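Local coordinates for protein BPH (Thiobacillus denitrificans, PDB 5OVS) that probably works as a proteasome-type N-terminal nucleophile hydrolase in protein degradation, built as a tetradecameric double ring around an inner cavity, at residues Ile5-Gly10 and Met186-Asp191; Thr18-Lys21 and Lys26-Ala29; Met109-Ala114 and Phe120-His125. One frame throughout, in Å; residues are numbered along the deposited sequence.

Contact 1: residues Ile5-Gly10 and Met186-Asp191; sequences IVRKDG and MELSPD
Leu188 meets strand 3-8 at Arg7 and the turn beyond it at Gly10, with its methyl groups on the Arg7 guanidinium and with its backbone on Gly10. Arg7 CG stands anti to the backbone N (chi1 -173°) and the chain stays extended to NE, which carries the planar head out to the leucine. There Leu188 CD1 sits over one guanidinium face, displaced toward its rim and 3.9 Å from Arg7 NH2. The other methyl, Leu188 CD2, comes closer to the same nitrogen, 3.7 Å from Arg7 NH2. This is a methyl-on-face contact without a polar bond between the two side chains, and an alanine in place of Arg7 would probably leave both leucine methyls without this cover. Beside it, Leu188 N donates to Gly10 O at 2.9 Å. The N-H points well at the oxygen (162°), yet the donor lies 44° out of the carbonyl plane. Leu188 CB reaches the same Gly10 O at 3.2 Å, so CB also rests against this carbonyl. The positive phi of Gly10 suits a glycine in the turn after Asp9. Glu187 turns off to a salt bridge with Arg11. Leu188 also packs on Ile12 of strand 11-16, which lies between strands 3-8 and 182-187 in their antiparallel sheet; on its other side strand 3-8 pairs with strand 134-137, and Val6 and Lys8 touch helix 159-173.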
loop_
_atom_site.group_PDB
_atom_site.type_symbol
_atom_site.label_atom_id
_atom_site.label_comp_id
_atom_site.label_asym_id
_atom_site.label_seq_id
_atom_site.Cartn_x
_atom_site.Cartn_y
_atom_site.Cartn_z
ATOM N N ILE K 5 -9.243 -23.338 35.058
ATOM C CA ILE K 5 -10.357 -24.130 35.489
ATOM C C ILE K 5 -9.898 -25.579 35.627
ATOM O O ILE K 5 -9.146 -26.080 34.799
ATOM C CB ILE K 5 -11.537 -23.968 34.518
ATOM C CG1 ILE K 5 -12.833 -24.389 35.208
ATOM C CG2 ILE K 5 -11.272 -24.709 33.217
ATOM C CD1 ILE K 5 -14.066 -23.880 34.518
ATOM N N VAL K 6 -10.320 -26.217 36.712
ATOM C CA VAL K 6 -9.810 -27.526 37.090
ATOM C C VAL K 6 -10.912 -28.382 37.716
ATOM O O VAL K 6 -11.764 -27.907 38.486
ATOM C CB VAL K 6 -8.640 -27.413 38.073
ATOM C CG1 VAL K 6 -8.112 -28.796 38.425
ATOM C CG2 VAL K 6 -7.530 -26.541 37.493
ATOM N N ARG K 7 -10.843 -29.658 37.372
ATOM C CA ARG K 7 -11.764 -30.670 37.791
ATOM C C ARG K 7 -10.909 -31.802 38.361
ATOM O O ARG K 7 -10.136 -32.416 37.635
ATOM C CB ARG K 7 -12.496 -31.117 36.529
ATOM C CG ARG K 7 -13.652 -32.062 36.736
ATOM C CD ARG K 7 -13.873 -32.919 35.502
ATOM N NE ARG K 7 -14.645 -34.097 35.877
ATOM C CZ ARG K 7 -15.915 -34.321 35.561
ATOM N NH1 ARG K 7 -16.601 -33.463 34.816
ATOM N NH2 ARG K 7 -16.498 -35.434 35.985
ATOM N N LYS K 8 -10.996 -32.071 39.656
ATOM C CA LYS K 8 -10.171 -33.131 40.231
ATOM C C LYS K 8 -10.730 -33.622 41.543
ATOM O O LYS K 8 -11.095 -32.819 42.392
ATOM C CB LYS K 8 -8.739 -32.642 40.454
ATOM C CG LYS K 8 -7.861 -33.649 41.173
ATOM C CD LYS K 8 -6.449 -33.141 41.398
ATOM C CE LYS K 8 -5.653 -34.145 42.219
ATOM N NZ LYS K 8 -4.210 -33.798 42.346
ATOM N N ASP K 9 -10.772 -34.947 41.694
ATOM C CA ASP K 9 -11.237 -35.613 42.919
ATOM C C ASP K 9 -12.631 -35.182 43.410
ATOM O O ASP K 9 -12.812 -34.909 44.597
ATOM C CB ASP K 9 -10.212 -35.429 44.050
ATOM C CG ASP K 9 -8.883 -36.093 43.758
ATOM O OD1 ASP K 9 -8.847 -37.116 43.051
ATOM O OD2 ASP K 9 -7.867 -35.596 44.269
ATOM N N GLY K 10 -13.603 -35.138 42.500
ATOM C CA GLY K 10 -14.988 -34.791 42.848
ATOM C C GLY K 10 -15.213 -33.319 43.172
ATOM O O GLY K 10 -16.269 -32.941 43.687
ATOM N N MET K 186 -15.997 -25.675 44.240
ATOM C CA MET K 186 -17.317 -26.249 44.466
ATOM C C MET K 186 -17.286 -27.753 44.262
ATOM O O MET K 186 -16.325 -28.300 43.705
ATOM C CB MET K 186 -18.335 -25.616 43.519
ATOM C CG MET K 186 -18.218 -26.078 42.075
ATOM S SD MET K 186 -18.798 -24.864 40.876
ATOM C CE MET K 186 -17.380 -23.763 40.900
ATOM N N GLU K 187 -18.356 -28.408 44.701
ATOM C CA GLU K 187 -18.467 -29.854 44.597
ATOM C C GLU K 187 -18.982 -30.247 43.205
ATOM O O GLU K 187 -19.856 -29.585 42.643
ATOM C CB GLU K 187 -19.397 -30.404 45.692
ATOM C CG GLU K 187 -19.078 -29.941 47.113
ATOM C CD GLU K 187 -17.634 -30.210 47.533
ATOM O OE1 GLU K 187 -17.384 -31.217 48.236
ATOM O OE2 GLU K 187 -16.745 -29.416 47.163
ATOM N N LEU K 188 -18.408 -31.312 42.645
ATOM C CA LEU K 188 -18.925 -31.928 41.437
ATOM C C LEU K 188 -20.240 -32.584 41.817
ATOM O O LEU K 188 -20.307 -33.323 42.798
ATOM C CB LEU K 188 -17.945 -32.981 40.946
ATOM C CG LEU K 188 -18.296 -33.768 39.688
ATOM C CD1 LEU K 188 -18.200 -32.875 38.466
ATOM C CD2 LEU K 188 -17.374 -34.973 39.539
ATOM N N SER K 189 -21.297 -32.314 41.066
ATOM C CA SER K 189 -22.605 -32.813 41.457
ATOM C C SER K 189 -22.651 -34.321 41.222
ATOM O O SER K 189 -21.932 -34.844 40.371
ATOM C CB SER K 189 -23.728 -32.081 40.714
ATOM O OG SER K 189 -23.711 -32.385 39.339
ATOM N N PRO K 190 -23.486 -35.029 41.993
ATOM C CA PRO K 190 -23.503 -36.485 41.910
ATOM C C PRO K 190 -24.196 -37.068 40.685
ATOM O O PRO K 190 -24.276 -38.283 40.564
ATOM C CB PRO K 190 -24.257 -36.894 43.177
ATOM C CG PRO K 190 -25.134 -35.734 43.498
ATOM C CD PRO K 190 -24.385 -34.515 43.043
ATOM N N ASP K 191 -24.690 -36.229 39.786
ATOM C CA ASP K 191 -25.385 -36.710 38.605
ATOM C C ASP K 191 -24.482 -36.750 37.373
ATOM O O ASP K 191 -24.938 -37.125 36.294
ATOM C CB ASP K 191 -26.620 -35.834 38.365
ATOM C CG ASP K 191 -27.531 -35.758 39.606
ATOM O OD1 ASP K 191 -27.790 -36.808 40.236
ATOM O OD2 ASP K 191 -27.970 -34.651 39.966
#

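Contact 2: residues Thr18-Lys21 and Lys26-Ala29; sequences TLTK and KESA
Glu27 supplies the one flat side-chain group here, and its carboxylate meets Thr20 through a single oxygen: Glu27 OE1 is 3.3 Å from Thr20 CG2. The carboxylate's polar partners are on a neighbouring subunit, where Gln129 NE2 bonds to OE1 and Tyr135 OH weakly to OE2. Glu27 CG is anti to its own carbonyl carbon (chi1 -60°) and the chain runs straight beyond it, obliquely past Thr20. Beneath these side chains Thr20 and Glu27 form an antiparallel hydrogen-bonded pair, with Thr20 N to Glu27 O at 2.9 Å and Glu27 N to Thr20 O at 2.8 Å. On the opposite face Lys21 and Lys26 are a non-hydrogen-bonded pair. Lys21 is coiled, all four torsions near -60°, and its NZ reaches Asp175 O of its own chain and makes a salt bridge with Asp175 of a second subunit, whose Ala171 O receives Lys26 NZ. Leu19 CD1 packs on the Glu27-Ser28 peptide, 3.6 Å from Glu27 O. At the Thr18 end water bridges the segments: one molecule donates to Thr18 O at 2.7 Å and to Glu27 O at 2.9 Å, and another joins Thr18 OG1, which also hydrogen-bonds Pro180 O, to Ala29 N. Within the hairpin, backbone bonds and water join the two segments, while its charged side chains also reach two other subunits, consistent with a part in subunit assembly.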
loop_
_atom_site.group_PDB
_atom_site.type_symbol
_atom_site.label_atom_id
_atom_site.label_comp_id
_atom_site.label_asym_id
_atom_site.label_seq_id
_atom_site.Cartn_x
_atom_site.Cartn_y
_atom_site.Cartn_z
ATOM N N THR K 18 -5.532 -10.927 38.912
ATOM C CA THR K 18 -6.321 -9.737 39.219
ATOM C C THR K 18 -5.793 -8.437 38.615
ATOM O O THR K 18 -6.306 -7.365 38.945
ATOM C CB THR K 18 -6.378 -9.568 40.731
ATOM O OG1 THR K 18 -5.063 -9.736 41.258
ATOM C CG2 THR K 18 -7.303 -10.605 41.333
ATOM N N LEU K 19 -4.795 -8.536 37.727
ATOM C CA LEU K 19 -4.156 -7.368 37.124
ATOM C C LEU K 19 -4.897 -6.870 35.881
ATOM O O LEU K 19 -5.218 -7.645 34.994
ATOM C CB LEU K 19 -2.699 -7.710 36.749
ATOM C CG LEU K 19 -1.842 -6.653 36.081
ATOM C CD1 LEU K 19 -1.648 -5.515 37.057
ATOM C CD2 LEU K 19 -0.488 -7.199 35.629
ATOM N N THR K 20 -5.141 -5.564 35.809
ATOM C CA THR K 20 -5.613 -4.926 34.571
ATOM C C THR K 20 -4.448 -4.195 33.880
ATOM O O THR K 20 -3.528 -3.726 34.534
ATOM C CB THR K 20 -6.712 -3.901 34.861
ATOM O OG1 THR K 20 -7.761 -4.510 35.623
ATOM C CG2 THR K 20 -7.285 -3.332 33.572
ATOM N N LYS K 21 -4.505 -4.092 32.561
ATOM C CA LYS K 21 -3.514 -3.311 31.824
ATOM C C LYS K 21 -4.163 -2.170 31.070
ATOM O O LYS K 21 -5.255 -2.296 30.528
ATOM C CB LYS K 21 -2.706 -4.173 30.847
ATOM C CG LYS K 21 -1.950 -5.307 31.508
ATOM C CD LYS K 21 -0.812 -4.817 32.385
ATOM C CE LYS K 21 0.343 -4.252 31.562
ATOM N NZ LYS K 21 0.836 -5.212 30.558
ATOM N N LYS K 26 0.288 -0.845 34.485
ATOM C CA LYS K 26 -0.295 -1.844 35.344
ATOM C C LYS K 26 -1.325 -1.218 36.252
ATOM O O LYS K 26 -1.111 -0.131 36.772
ATOM C CB LYS K 26 0.789 -2.493 36.182
ATOM C CG LYS K 26 1.840 -3.186 35.345
ATOM C CD LYS K 26 2.804 -3.982 36.197
ATOM C CE LYS K 26 3.653 -3.071 37.038
ATOM N NZ LYS K 26 4.747 -3.847 37.669
ATOM N N GLU K 27 -2.449 -1.907 36.425
ATOM C CA GLU K 27 -3.487 -1.501 37.366
ATOM C C GLU K 27 -3.758 -2.713 38.240
ATOM O O GLU K 27 -4.558 -3.570 37.876
ATOM C CB GLU K 27 -4.737 -1.032 36.611
ATOM C CG GLU K 27 -4.466 0.165 35.693
ATOM C CD GLU K 27 -5.614 0.535 34.753
ATOM O OE1 GLU K 27 -6.530 -0.274 34.513
ATOM O OE2 GLU K 27 -5.590 1.663 34.228
ATOM N N SER K 28 -3.040 -2.802 39.368
ATOM C CA SER K 28 -3.069 -3.984 40.220
ATOM C C SER K 28 -4.226 -3.929 41.210
ATOM O O SER K 28 -4.911 -2.913 41.333
ATOM C CB SER K 28 -1.741 -4.170 40.948
ATOM O OG SER K 28 -1.651 -3.404 42.144
ATOM N N ALA K 29 -4.438 -5.036 41.914
ATOM C CA ALA K 29 -5.516 -5.135 42.896
ATOM C C ALA K 29 -5.250 -4.219 44.090
ATOM O O ALA K 29 -6.151 -3.906 44.874
ATOM C CB ALA K 29 -5.671 -6.573 43.358
HETATM O O HOH W 1 -7.002 -4.782 38.859
HETATM O O HOH W 2 -3.376 -7.422 40.585
#

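Contact 3: residues Met109-Ala114 and Phe120-His125; sequences MDVLIA and FGVAAH
Val111 and Val122, like Ile113 and Phe120, are hydrogen-bonded pairs of an antiparallel beta hairpin in the buried middle of the chain, made by strands 111-115 and 118-122. Val111 N donates to Val122 O at 2.8 Å and Ile113 N to Phe120 O at 2.9 Å, each answered by a return bond. Between them Leu112 faces Gly121 as a non-hydrogen-bonded pair. Gly121 has no CB to press on Leu112 CD2, where space would be tight, and its bare CA comes to 3.1 Å from Val111 O, a CA-H...O contact. The valines lie side by side and point the same way, Val111 CG2 being 3.9 Å from Val122 CB. Ile113 crosses obliquely toward the same valine, since CG1 anti to the carbonyl carbon (chi1 -63°) sends CD1 back along the strand to 4.0 Å from Val122 CG2. The Phe120 ring turns an edge to Ile113 O. Just before strand 111-115 and beyond strand 118-122, Asp110 OD1 takes Ala124 N at 2.7 Å, the nitrogen nearly in line with the CG-OD1 bond but its N-H bent at 131°. A water bonded to Met109 O and, more distantly, Val122 O lies close by. Phe120 and Val122 are covered by Ile77 of helix 74-91, Leu112 packs across on Val3 and Ile5 of the other sheet, and strands 44-48 and 128-131 flank the hairpin, the layering of an N-terminal nucleophile hydrolase sandwich.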
loop_
_atom_site.group_PDB
_atom_site.type_symbol
_atom_site.label_atom_id
_atom_site.label_comp_id
_atom_site.label_asym_id
_atom_site.label_seq_id
_atom_site.Cartn_x
_atom_site.Cartn_y
_atom_site.Cartn_z
ATOM N N MET K 109 -13.632 -12.215 23.532
ATOM C CA MET K 109 -13.289 -12.702 24.845
ATOM C C MET K 109 -13.292 -14.215 24.840
ATOM O O MET K 109 -14.004 -14.851 24.071
ATOM C CB MET K 109 -14.260 -12.160 25.887
ATOM C CG MET K 109 -15.699 -12.267 25.464
ATOM S SD MET K 109 -16.845 -12.074 26.825
ATOM C CE MET K 109 -18.378 -12.340 25.949
ATOM N N ASP K 110 -12.452 -14.785 25.681
ATOM C CA ASP K 110 -12.466 -16.204 25.935
ATOM C C ASP K 110 -12.947 -16.346 27.374
ATOM O O ASP K 110 -12.587 -15.535 28.224
ATOM C CB ASP K 110 -11.064 -16.771 25.770
ATOM C CG ASP K 110 -10.509 -16.562 24.367
ATOM O OD1 ASP K 110 -11.203 -16.884 23.384
ATOM O OD2 ASP K 110 -9.363 -16.097 24.236
ATOM N N VAL K 111 -13.786 -17.332 27.665
ATOM C CA VAL K 111 -14.199 -17.536 29.059
ATOM C C VAL K 111 -14.137 -18.980 29.505
ATOM O O VAL K 111 -14.203 -19.897 28.691
ATOM C CB VAL K 111 -15.614 -16.985 29.351
ATOM C CG1 VAL K 111 -15.730 -15.562 28.852
ATOM C CG2 VAL K 111 -16.678 -17.895 28.750
ATOM N N LEU K 112 -13.968 -19.157 30.811
ATOM C CA LEU K 112 -14.125 -20.456 31.440
ATOM C C LEU K 112 -15.377 -20.383 32.339
ATOM O O LEU K 112 -15.646 -19.355 32.954
ATOM C CB LEU K 112 -12.876 -20.810 32.228
ATOM C CG LEU K 112 -11.587 -20.810 31.386
ATOM C CD1 LEU K 112 -10.378 -20.980 32.282
ATOM C CD2 LEU K 112 -11.627 -21.909 30.342
ATOM N N ILE K 113 -16.152 -21.462 32.362
ATOM C CA ILE K 113 -17.407 -21.545 33.115
ATOM C C ILE K 113 -17.367 -22.774 34.011
ATOM O O ILE K 113 -17.350 -23.899 33.521
ATOM C CB ILE K 113 -18.600 -21.682 32.174
ATOM C CG1 ILE K 113 -18.697 -20.443 31.297
ATOM C CG2 ILE K 113 -19.903 -21.895 32.975
ATOM C CD1 ILE K 113 -19.585 -20.632 30.098
ATOM N N ALA K 114 -17.340 -22.544 35.319
ATOM C CA ALA K 114 -17.342 -23.613 36.301
ATOM C C ALA K 114 -18.723 -23.709 36.938
ATOM O O ALA K 114 -19.263 -22.725 37.410
ATOM C CB ALA K 114 -16.304 -23.337 37.368
ATOM N N PHE K 120 -16.240 -25.892 31.627
ATOM C CA PHE K 120 -16.421 -25.570 30.229
ATOM C C PHE K 120 -15.622 -24.330 29.851
ATOM O O PHE K 120 -15.142 -23.588 30.704
ATOM C CB PHE K 120 -17.897 -25.271 29.953
ATOM C CG PHE K 120 -18.851 -26.378 30.352
ATOM C CD1 PHE K 120 -19.154 -27.401 29.471
ATOM C CD2 PHE K 120 -19.470 -26.370 31.584
ATOM C CE1 PHE K 120 -20.040 -28.402 29.826
ATOM C CE2 PHE K 120 -20.358 -27.363 31.939
ATOM C CZ PHE K 120 -20.648 -28.379 31.060
ATOM N N GLY K 121 -15.497 -24.110 28.555
ATOM C CA GLY K 121 -14.918 -22.878 28.049
ATOM C C GLY K 121 -15.606 -22.470 26.776
ATOM O O GLY K 121 -16.124 -23.307 26.051
ATOM N N VAL K 122 -15.619 -21.169 26.523
ATOM C CA VAL K 122 -16.106 -20.625 25.267
ATOM C C VAL K 122 -15.044 -19.691 24.762
ATOM O O VAL K 122 -14.782 -18.666 25.383
ATOM C CB VAL K 122 -17.400 -19.811 25.425
ATOM C CG1 VAL K 122 -17.998 -19.505 24.048
ATOM C CG2 VAL K 122 -18.394 -20.551 26.288
ATOM N N ALA K 123 -14.419 -20.049 23.641
ATOM C CA ALA K 123 -13.424 -19.190 23.035
ATOM C C ALA K 123 -14.152 -18.079 22.278
ATOM O O ALA K 123 -15.377 -18.128 22.119
ATOM C CB ALA K 123 -12.515 -19.988 22.116
ATOM N N ALA K 124 -13.389 -17.094 21.820
ATOM C CA ALA K 124 -13.924 -15.869 21.209
ATOM C C ALA K 124 -14.845 -16.104 20.008
ATOM O O ALA K 124 -15.769 -15.321 19.771
ATOM C CB ALA K 124 -12.771 -14.948 20.812
ATOM N N HIS K 125 -14.602 -17.178 19.261
ATOM C CA HIS K 125 -15.433 -17.517 18.111
ATOM C C HIS K 125 -16.589 -18.476 18.475
ATOM O O HIS K 125 -17.089 -19.210 17.617
ATOM C CB HIS K 125 -14.551 -18.075 17.003
ATOM C CG HIS K 125 -13.533 -17.091 16.509
ATOM N ND1 HIS K 125 -12.235 -17.063 16.972
ATOM C CD2 HIS K 125 -13.634 -16.075 15.615
ATOM C CE1 HIS K 125 -11.575 -16.086 16.374
ATOM N NE2 HIS K 125 -12.402 -15.468 15.550
HETATM O O HOH W 3 -16.492 -15.947 24.804
#

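In the fold
Contact 3 is the core piece, its centre about 6 Å from the centre of the chain, and rests on regular strand pairing and apolar side chains. The centres of contacts 1 and 2 each lie about 16 Å from the chain's centre, on opposite sides of it and about 30 Å apart. Contact 1 is a surface contact within one chain, with one backbone bond and a methyl-covered arginine. Contact 2, another short hairpin, differs in being polar, partly buried and in touch with two neighbouring subunits. Contacts 1 and 3 hold different sheets, yet they touch where these pack: Ile5 CD1 lies 3.6 Å from Ala114 N and Met186 CE 3.7 Å from Ala114 CB. Contact 2 touches neither of the others.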